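Local coordinates for protein VIN1 (Oscarella pearsei, PDB 6BFI) that binds actin filaments and may take part in cell-cell adhesion, as a sponge member of the vinculin/alpha-catenin family, at residues V3-I14 / I116-D127; A266-M274 / A425-A433. All blocks are in the same frame, centred on the assembly; numbering follows the deposited sequence.

Contact 1 and contact 2 lie in separate parts of one largely helical chain, their centres about 38 Å apart and their nearest atoms about 21 Å apart, and they share no helix. Contact 1 (3-14 with 116-127) is mostly buried: helices 8-32 and 102-145 pack lengthwise through leucine, valine, isoleucine and methionine side chains, while the N-terminal loop adds polar bonds along one flank. Contact 2 (266-274 with 425-433), nearer the centre of the chain, is smaller and partly exposed. There a helix start meets the turn between helices 399-427 and 432-449, and small alanines against backbone carbonyls, with one leucine and a serine-aspartate pair, make most of the contact.

Contact 1 (V3-I14 / I116-D127); sequences VKFHTKTLESVI and INGMSDLLMCAD
Helix 8-14 runs nearly antiparallel to helix 116-127, with segment axes 10.3 Å apart at 153°, while the loop V3-T7, extended at V3 and K4, runs along the same helix. The L10 and L123 side chains lie alongside one another, pointing opposite ways, with L10 CD2 3.6 Å from L123 CB. V13 reaches across with CG1, anti to its backbone N (chi1 165°), to meet the methyl end of M119 as well as L123 CD1. I14 CD1 lies on S120 CB, at 3.7 Å, and I14 CG2 on I116 CG2. This is lengthwise packing of long antiparallel helices, the building principle of the vinculin family; L54 of helix 41-59 touches both M119 and L123. The loop residues bond on the flank: K4 N donates to S120 OG (3.0 Å), and a water links V3 N to N117 OD1. The H6 ring meets its neighbours with its edge. Its NE2 makes a weak but nearly straight bond to M124 SD (3.2 Å, 170°), and its CE1 lies 3.1 Å from D127 OD2, the carboxylate turned almost perpendicular to the ring. D127 OD1 forms a salt bridge with R178 and accepts a weak 3.5 Å bond from T7 OG1.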
loop_
_atom_site.group_PDB
_atom_site.type_symbol
_atom_site.label_atom_id
_atom_site.label_comp_id
_atom_site.label_asym_id
_atom_site.label_seq_id
_atom_site.Cartn_x
_atom_site.Cartn_y
_atom_site.Cartn_z
ATOM N N VAL A 3 -22.304 17.166 1.281
ATOM C CA VAL A 3 -21.204 18.088 1.032
ATOM C C VAL A 3 -20.019 17.317 0.463
ATOM O O VAL A 3 -19.776 16.155 0.821
ATOM C CB VAL A 3 -20.829 18.841 2.322
ATOM C CG1 VAL A 3 -20.397 17.871 3.416
ATOM C CG2 VAL A 3 -19.746 19.878 2.048
ATOM N N LYS A 4 -19.284 17.955 -0.444
ATOM C CA LYS A 4 -18.179 17.320 -1.144
ATOM C C LYS A 4 -16.889 18.096 -0.918
ATOM O O LYS A 4 -16.894 19.323 -0.780
ATOM C CB LYS A 4 -18.464 17.220 -2.650
ATOM C CG LYS A 4 -19.686 16.389 -3.009
ATOM C CD LYS A 4 -19.492 14.932 -2.630
ATOM C CE LYS A 4 -20.692 14.093 -3.035
ATOM N NZ LYS A 4 -20.470 12.644 -2.760
ATOM N N PHE A 5 -15.771 17.356 -0.878
ATOM C CA PHE A 5 -14.450 17.969 -0.792
ATOM C C PHE A 5 -13.402 17.140 -1.525
ATOM O O PHE A 5 -12.240 17.103 -1.108
ATOM C CB PHE A 5 -14.016 18.182 0.666
ATOM C CG PHE A 5 -14.853 17.440 1.667
ATOM C CD1 PHE A 5 -14.744 16.064 1.802
ATOM C CD2 PHE A 5 -15.741 18.122 2.482
ATOM C CE1 PHE A 5 -15.514 15.381 2.730
ATOM C CE2 PHE A 5 -16.512 17.447 3.410
ATOM C CZ PHE A 5 -16.399 16.075 3.535
ATOM N N HIS A 6 -13.794 16.475 -2.613
ATOM C CA HIS A 6 -12.880 15.678 -3.423
ATOM C C HIS A 6 -12.024 16.527 -4.352
ATOM O O HIS A 6 -11.222 15.970 -5.111
ATOM C CB HIS A 6 -13.667 14.652 -4.246
ATOM C CG HIS A 6 -14.723 15.260 -5.118
ATOM N ND1 HIS A 6 -14.568 15.410 -6.480
ATOM C CD2 HIS A 6 -15.945 15.760 -4.820
ATOM C CE1 HIS A 6 -15.651 15.972 -6.984
ATOM N NE2 HIS A 6 -16.502 16.196 -5.998
ATOM N N THR A 7 -12.160 17.849 -4.294
ATOM C CA THR A 7 -11.499 18.767 -5.207
ATOM C C THR A 7 -10.872 19.902 -4.406
ATOM O O THR A 7 -11.468 20.388 -3.439
ATOM C CB THR A 7 -12.507 19.302 -6.242
ATOM O OG1 THR A 7 -12.580 18.399 -7.355
ATOM C CG2 THR A 7 -12.129 20.680 -6.736
ATOM N N LYS A 8 -9.658 20.305 -4.801
ATOM C CA LYS A 8 -8.960 21.379 -4.099
ATOM C C LYS A 8 -9.753 22.680 -4.114
ATOM O O LYS A 8 -9.661 23.470 -3.167
ATOM C CB LYS A 8 -7.576 21.596 -4.710
ATOM C CG LYS A 8 -6.616 20.442 -4.489
ATOM C CD LYS A 8 -5.307 20.661 -5.233
ATOM C CE LYS A 8 -4.325 19.535 -4.962
ATOM N NZ LYS A 8 -3.034 19.754 -5.670
ATOM N N THR A 9 -10.522 22.929 -5.175
ATOM C CA THR A 9 -11.399 24.095 -5.193
ATOM C C THR A 9 -12.530 23.947 -4.182
ATOM O O THR A 9 -12.867 24.904 -3.472
ATOM C CB THR A 9 -11.962 24.308 -6.599
ATOM O OG1 THR A 9 -10.885 24.552 -7.512
ATOM C CG2 THR A 9 -12.922 25.487 -6.622
ATOM N N LEU A 10 -13.124 22.752 -4.105
ATOM C CA LEU A 10 -14.186 22.500 -3.137
ATOM C C LEU A 10 -13.706 22.754 -1.714
ATOM O O LEU A 10 -14.310 23.537 -0.976
ATOM C CB LEU A 10 -14.694 21.066 -3.280
ATOM C CG LEU A 10 -15.830 20.831 -4.273
ATOM C CD1 LEU A 10 -16.082 19.344 -4.444
ATOM C CD2 LEU A 10 -17.090 21.529 -3.798
ATOM N N GLU A 11 -12.619 22.093 -1.314
ATOM C CA GLU A 11 -12.076 22.298 0.025
ATOM C C GLU A 11 -11.657 23.747 0.234
ATOM O O GLU A 11 -11.928 24.337 1.290
ATOM C CB GLU A 11 -10.895 21.354 0.252
ATOM C CG GLU A 11 -10.004 21.732 1.422
ATOM C CD GLU A 11 -8.794 20.824 1.548
ATOM O OE1 GLU A 11 -8.898 19.635 1.177
ATOM O OE2 GLU A 11 -7.739 21.303 2.014
ATOM N N SER A 12 -11.018 24.343 -0.774
ATOM C CA SER A 12 -10.510 25.706 -0.642
ATOM C C SER A 12 -11.629 26.701 -0.373
ATOM O O SER A 12 -11.451 27.649 0.399
ATOM C CB SER A 12 -9.729 26.096 -1.895
ATOM O OG SER A 12 -9.266 27.431 -1.814
ATOM N N VAL A 13 -12.786 26.503 -0.995
ATOM C CA VAL A 13 -13.926 27.402 -0.807
ATOM C C VAL A 13 -14.713 27.069 0.453
ATOM O O VAL A 13 -15.050 27.951 1.242
ATOM C CB VAL A 13 -14.832 27.378 -2.062
ATOM C CG1 VAL A 13 -16.187 28.000 -1.751
ATOM C CG2 VAL A 13 -14.162 28.091 -3.230
ATOM N N ILE A 14 -15.016 25.794 0.664
ATOM C CA ILE A 14 -15.934 25.396 1.724
ATOM C C ILE A 14 -15.282 25.475 3.104
ATOM O O ILE A 14 -15.961 25.770 4.098
ATOM C CB ILE A 14 -16.488 23.986 1.431
ATOM C CG1 ILE A 14 -17.375 24.032 0.183
ATOM C CG2 ILE A 14 -17.260 23.427 2.618
ATOM C CD1 ILE A 14 -18.022 22.712 -0.158
ATOM N N ILE A 116 -23.281 25.915 3.543
ATOM C CA ILE A 116 -22.269 24.886 3.326
ATOM C C ILE A 116 -22.729 23.915 2.244
ATOM O O ILE A 116 -22.071 23.751 1.208
ATOM C CB ILE A 116 -21.958 24.152 4.641
ATOM C CG1 ILE A 116 -21.529 25.146 5.721
ATOM C CG2 ILE A 116 -20.877 23.106 4.425
ATOM C CD1 ILE A 116 -21.299 24.510 7.079
ATOM N N ASN A 117 -23.872 23.259 2.470
ATOM C CA ASN A 117 -24.382 22.313 1.481
ATOM C C ASN A 117 -24.664 23.004 0.152
ATOM O O ASN A 117 -24.396 22.445 -0.919
ATOM C CB ASN A 117 -25.640 21.626 2.011
ATOM C CG ASN A 117 -25.348 20.673 3.156
ATOM O OD1 ASN A 117 -24.235 20.162 3.285
ATOM N ND2 ASN A 117 -26.351 20.424 3.990
ATOM N N GLY A 118 -25.186 24.231 0.205
ATOM C CA GLY A 118 -25.520 24.947 -1.015
ATOM C C GLY A 118 -24.302 25.317 -1.838
ATOM O O GLY A 118 -24.302 25.162 -3.063
ATOM N N MET A 119 -23.254 25.827 -1.186
ATOM C CA MET A 119 -22.002 26.070 -1.898
ATOM C C MET A 119 -21.455 24.777 -2.485
ATOM O O MET A 119 -20.998 24.752 -3.640
ATOM C CB MET A 119 -20.974 26.713 -0.967
ATOM C CG MET A 119 -21.171 28.208 -0.758
ATOM S SD MET A 119 -20.024 28.902 0.450
ATOM C CE MET A 119 -19.288 30.232 -0.498
ATOM N N SER A 120 -21.513 23.689 -1.711
ATOM C CA SER A 120 -21.059 22.397 -2.217
ATOM C C SER A 120 -21.774 22.025 -3.510
ATOM O O SER A 120 -21.135 21.653 -4.498
ATOM C CB SER A 120 -21.267 21.311 -1.165
ATOM O OG SER A 120 -20.993 20.034 -1.718
ATOM N N ASP A 121 -23.108 22.117 -3.522
ATOM C CA ASP A 121 -23.853 21.765 -4.728
ATOM C C ASP A 121 -23.534 22.718 -5.873
ATOM O O ASP A 121 -23.414 22.292 -7.031
ATOM C CB ASP A 121 -25.353 21.758 -4.436
ATOM C CG ASP A 121 -25.737 20.739 -3.383
ATOM O OD1 ASP A 121 -25.015 19.731 -3.238
ATOM O OD2 ASP A 121 -26.764 20.944 -2.704
ATOM N N LEU A 122 -23.390 24.011 -5.564
ATOM C CA LEU A 122 -23.068 25.002 -6.587
ATOM C C LEU A 122 -21.783 24.640 -7.318
ATOM O O LEU A 122 -21.727 24.675 -8.554
ATOM C CB LEU A 122 -22.950 26.388 -5.955
ATOM C CG LEU A 122 -24.014 27.405 -6.362
ATOM C CD1 LEU A 122 -23.642 28.791 -5.864
ATOM C CD2 LEU A 122 -24.189 27.403 -7.867
ATOM N N LEU A 123 -20.734 24.289 -6.573
ATOM C CA LEU A 123 -19.511 23.841 -7.229
ATOM C C LEU A 123 -19.661 22.448 -7.834
ATOM O O LEU A 123 -18.947 22.114 -8.790
ATOM C CB LEU A 123 -18.348 23.873 -6.237
ATOM C CG LEU A 123 -17.999 25.259 -5.685
ATOM C CD1 LEU A 123 -17.093 25.156 -4.466
ATOM C CD2 LEU A 123 -17.348 26.114 -6.763
ATOM N N MET A 124 -20.600 21.646 -7.323
ATOM C CA MET A 124 -20.707 20.251 -7.733
ATOM C C MET A 124 -21.409 20.076 -9.073
ATOM O O MET A 124 -21.132 19.099 -9.775
ATOM C CB MET A 124 -21.435 19.435 -6.663
ATOM C CG MET A 124 -20.503 18.683 -5.735
ATOM S SD MET A 124 -19.269 17.717 -6.630
ATOM C CE MET A 124 -20.307 16.583 -7.548
ATOM N N CYS A 125 -22.326 20.971 -9.449
ATOM C CA CYS A 125 -22.892 20.851 -10.791
ATOM C C CYS A 125 -21.841 21.167 -11.853
ATOM O O CYS A 125 -21.793 20.516 -12.906
ATOM C CB CYS A 125 -24.129 21.741 -10.944
ATOM S SG CYS A 125 -23.934 23.474 -10.487
ATOM N N ALA A 126 -20.969 22.140 -11.576
ATOM C CA ALA A 126 -19.843 22.406 -12.466
ATOM C C ALA A 126 -18.891 21.215 -12.518
ATOM O O ALA A 126 -18.473 20.785 -13.601
ATOM C CB ALA A 126 -19.108 23.669 -12.012
ATOM N N ASP A 127 -18.535 20.670 -11.348
ATOM C CA ASP A 127 -17.646 19.509 -11.320
ATOM C C ASP A 127 -18.243 18.335 -12.090
ATOM O O ASP A 127 -17.528 17.616 -12.799
ATOM C CB ASP A 127 -17.349 19.108 -9.874
ATOM C CG ASP A 127 -16.309 18.004 -9.777
ATOM O OD1 ASP A 127 -15.106 18.329 -9.707
ATOM O OD2 ASP A 127 -16.692 16.813 -9.774
HETATM O O HOH W 1 -23.730 17.354 3.751
#

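Contact 2 (A266-M274 / A425-A433); sequences ASAASLAHM and ASSGGCSDA
A268 packs its methyl group into the bend formed by the end of helix 399-427 and the turn that follows, with the first turn of helix 268-283 facing the connection between helices 399-427 and 432-449, consecutive helices of this largely helical, vinculin-family chain. The CA atoms of A268 and G429 are 4.9 Å apart. Van der Waals contact is made mainly with the backbone. A268 CB lies 3.5 Å from A425 O and a little farther from S426 O, so the small side chain sits against two carbonyl oxygens in the last part of helix 399-427. A269 CB touches C430 O at 3.5 Å, and L271 CD1 meets S426 O. G429, with a positive phi (66°), brings its bare CA up to A272 CB, at 4.2 Å. Helix 289-306 adjoins the same region: L271 touches E301, and S427 OG hydrogen-bonds to E301 and R304. Polar contact gathers at the two helix starts, where S267 holds the N-cap position of helix 268-283 and D432 opens helix 432-449. With S267 OG between its backbone N and carbonyl carbon (chi1 62°), the hydroxyl comes within range of two partners: it is 3.2 Å from S270 OG, in a hydrogen bond of undecided direction, and 3.1 Å from D432 OD1.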
loop_
_atom_site.group_PDB
_atom_site.type_symbol
_atom_site.label_atom_id
_atom_site.label_comp_id
_atom_site.label_asym_id
_atom_site.label_seq_id
_atom_site.Cartn_x
_atom_site.Cartn_y
_atom_site.Cartn_z
ATOM N N ALA A 266 -6.681 -12.945 8.712
ATOM C CA ALA A 266 -5.967 -11.694 8.936
ATOM C C ALA A 266 -4.995 -11.408 7.795
ATOM O O ALA A 266 -4.990 -12.105 6.780
ATOM C CB ALA A 266 -5.228 -11.737 10.265
ATOM N N SER A 267 -4.180 -10.371 7.968
ATOM C CA SER A 267 -3.159 -10.002 7.004
ATOM C C SER A 267 -1.788 -10.442 7.512
ATOM O O SER A 267 -1.657 -11.072 8.564
ATOM C CB SER A 267 -3.194 -8.495 6.740
ATOM O OG SER A 267 -2.920 -7.767 7.927
ATOM N N ALA A 268 -0.747 -10.104 6.747
ATOM C CA ALA A 268 0.609 -10.439 7.168
ATOM C C ALA A 268 1.036 -9.604 8.368
ATOM O O ALA A 268 1.633 -10.127 9.316
ATOM C CB ALA A 268 1.585 -10.252 6.007
ATOM N N ALA A 269 0.742 -8.303 8.340
ATOM C CA ALA A 269 1.074 -7.443 9.472
ATOM C C ALA A 269 0.297 -7.835 10.722
ATOM O O ALA A 269 0.809 -7.701 11.839
ATOM C CB ALA A 269 0.805 -5.981 9.113
ATOM N N SER A 270 -0.937 -8.319 10.555
ATOM C CA SER A 270 -1.711 -8.775 11.704
ATOM C C SER A 270 -1.216 -10.123 12.210
ATOM O O SER A 270 -1.316 -10.403 13.409
ATOM C CB SER A 270 -3.194 -8.855 11.347
ATOM O OG SER A 270 -3.712 -7.569 11.058
ATOM N N LEU A 271 -0.694 -10.968 11.320
ATOM C CA LEU A 271 -0.059 -12.203 11.765
ATOM C C LEU A 271 1.195 -11.903 12.574
ATOM O O LEU A 271 1.398 -12.466 13.655
ATOM C CB LEU A 271 0.269 -13.091 10.566
ATOM C CG LEU A 271 -0.875 -13.955 10.033
ATOM C CD1 LEU A 271 -0.492 -14.594 8.706
ATOM C CD2 LEU A 271 -1.254 -15.017 11.054
ATOM N N ALA A 272 2.050 -11.013 12.062
ATOM C CA ALA A 272 3.240 -10.619 12.809
ATOM C C ALA A 272 2.867 -10.004 14.151
ATOM O O ALA A 272 3.465 -10.332 15.186
ATOM C CB ALA A 272 4.074 -9.640 11.984
ATOM N N HIS A 273 1.869 -9.115 14.154
ATOM C CA HIS A 273 1.444 -8.487 15.399
ATOM C C HIS A 273 0.900 -9.519 16.378
ATOM O O HIS A 273 1.127 -9.415 17.587
ATOM C CB HIS A 273 0.397 -7.411 15.112
ATOM C CG HIS A 273 0.085 -6.545 16.290
ATOM N ND1 HIS A 273 -1.004 -6.764 17.106
ATOM C CD2 HIS A 273 0.721 -5.461 16.793
ATOM C CE1 HIS A 273 -1.028 -5.848 18.058
ATOM N NE2 HIS A 273 0.009 -5.046 17.891
ATOM N N MET A 274 0.187 -10.527 15.873
ATOM C CA MET A 274 -0.314 -11.586 16.744
ATOM C C MET A 274 0.834 -12.407 17.326
ATOM O O MET A 274 0.817 -12.754 18.515
ATOM C CB MET A 274 -1.290 -12.474 15.972
ATOM C CG MET A 274 -1.935 -13.573 16.800
ATOM S SD MET A 274 -3.108 -14.556 15.845
ATOM C CE MET A 274 -4.441 -13.379 15.631
ATOM N N ALA A 425 3.734 -12.053 0.349
ATOM C CA ALA A 425 2.723 -11.060 0.693
ATOM C C ALA A 425 1.830 -11.535 1.831
ATOM O O ALA A 425 1.300 -10.713 2.588
ATOM C CB ALA A 425 1.881 -10.723 -0.540
ATOM N N SER A 426 1.654 -12.849 1.975
ATOM C CA SER A 426 0.763 -13.381 3.000
ATOM C C SER A 426 1.461 -13.691 4.318
ATOM O O SER A 426 0.783 -13.778 5.348
ATOM C CB SER A 426 0.073 -14.652 2.497
ATOM O OG SER A 426 -0.919 -14.345 1.535
ATOM N N SER A 427 2.786 -13.861 4.319
ATOM C CA SER A 427 3.475 -14.309 5.524
ATOM C C SER A 427 4.808 -13.607 5.763
ATOM O O SER A 427 5.579 -14.059 6.618
ATOM C CB SER A 427 3.711 -15.824 5.474
ATOM O OG SER A 427 2.490 -16.527 5.320
ATOM N N GLY A 428 5.105 -12.528 5.052
ATOM C CA GLY A 428 6.389 -11.880 5.190
ATOM C C GLY A 428 6.457 -10.768 6.201
ATOM O O GLY A 428 7.486 -10.091 6.290
ATOM N N GLY A 429 5.396 -10.556 6.976
ATOM C CA GLY A 429 5.399 -9.483 7.950
ATOM C C GLY A 429 5.451 -8.094 7.363
ATOM O O GLY A 429 5.911 -7.168 8.034
ATOM N N CYS A 430 5.001 -7.918 6.124
ATOM C CA CYS A 430 4.995 -6.605 5.499
ATOM C C CYS A 430 3.689 -5.875 5.802
ATOM O O CYS A 430 2.670 -6.485 6.137
ATOM C CB CYS A 430 5.193 -6.726 3.986
ATOM S SG CYS A 430 4.010 -7.813 3.157
ATOM N N SER A 431 3.735 -4.550 5.688
ATOM C CA SER A 431 2.540 -3.747 5.897
ATOM C C SER A 431 1.500 -4.046 4.819
ATOM O O SER A 431 1.789 -4.656 3.785
ATOM C CB SER A 431 2.879 -2.256 5.896
ATOM O OG SER A 431 3.253 -1.821 4.602
ATOM N N ASP A 432 0.266 -3.604 5.079
ATOM C CA ASP A 432 -0.834 -3.879 4.162
ATOM C C ASP A 432 -0.629 -3.203 2.813
ATOM O O ASP A 432 -1.068 -3.727 1.780
ATOM C CB ASP A 432 -2.153 -3.427 4.785
ATOM C CG ASP A 432 -2.441 -4.117 6.102
ATOM O OD1 ASP A 432 -2.257 -5.350 6.182
ATOM O OD2 ASP A 432 -2.844 -3.426 7.060
ATOM N N ALA A 433 0.029 -2.042 2.799
ATOM C CA ALA A 433 0.260 -1.336 1.543
ATOM C C ALA A 433 1.260 -2.089 0.672
ATOM O O ALA A 433 1.002 -2.343 -0.512
ATOM C CB ALA A 433 0.743 0.087 1.826
#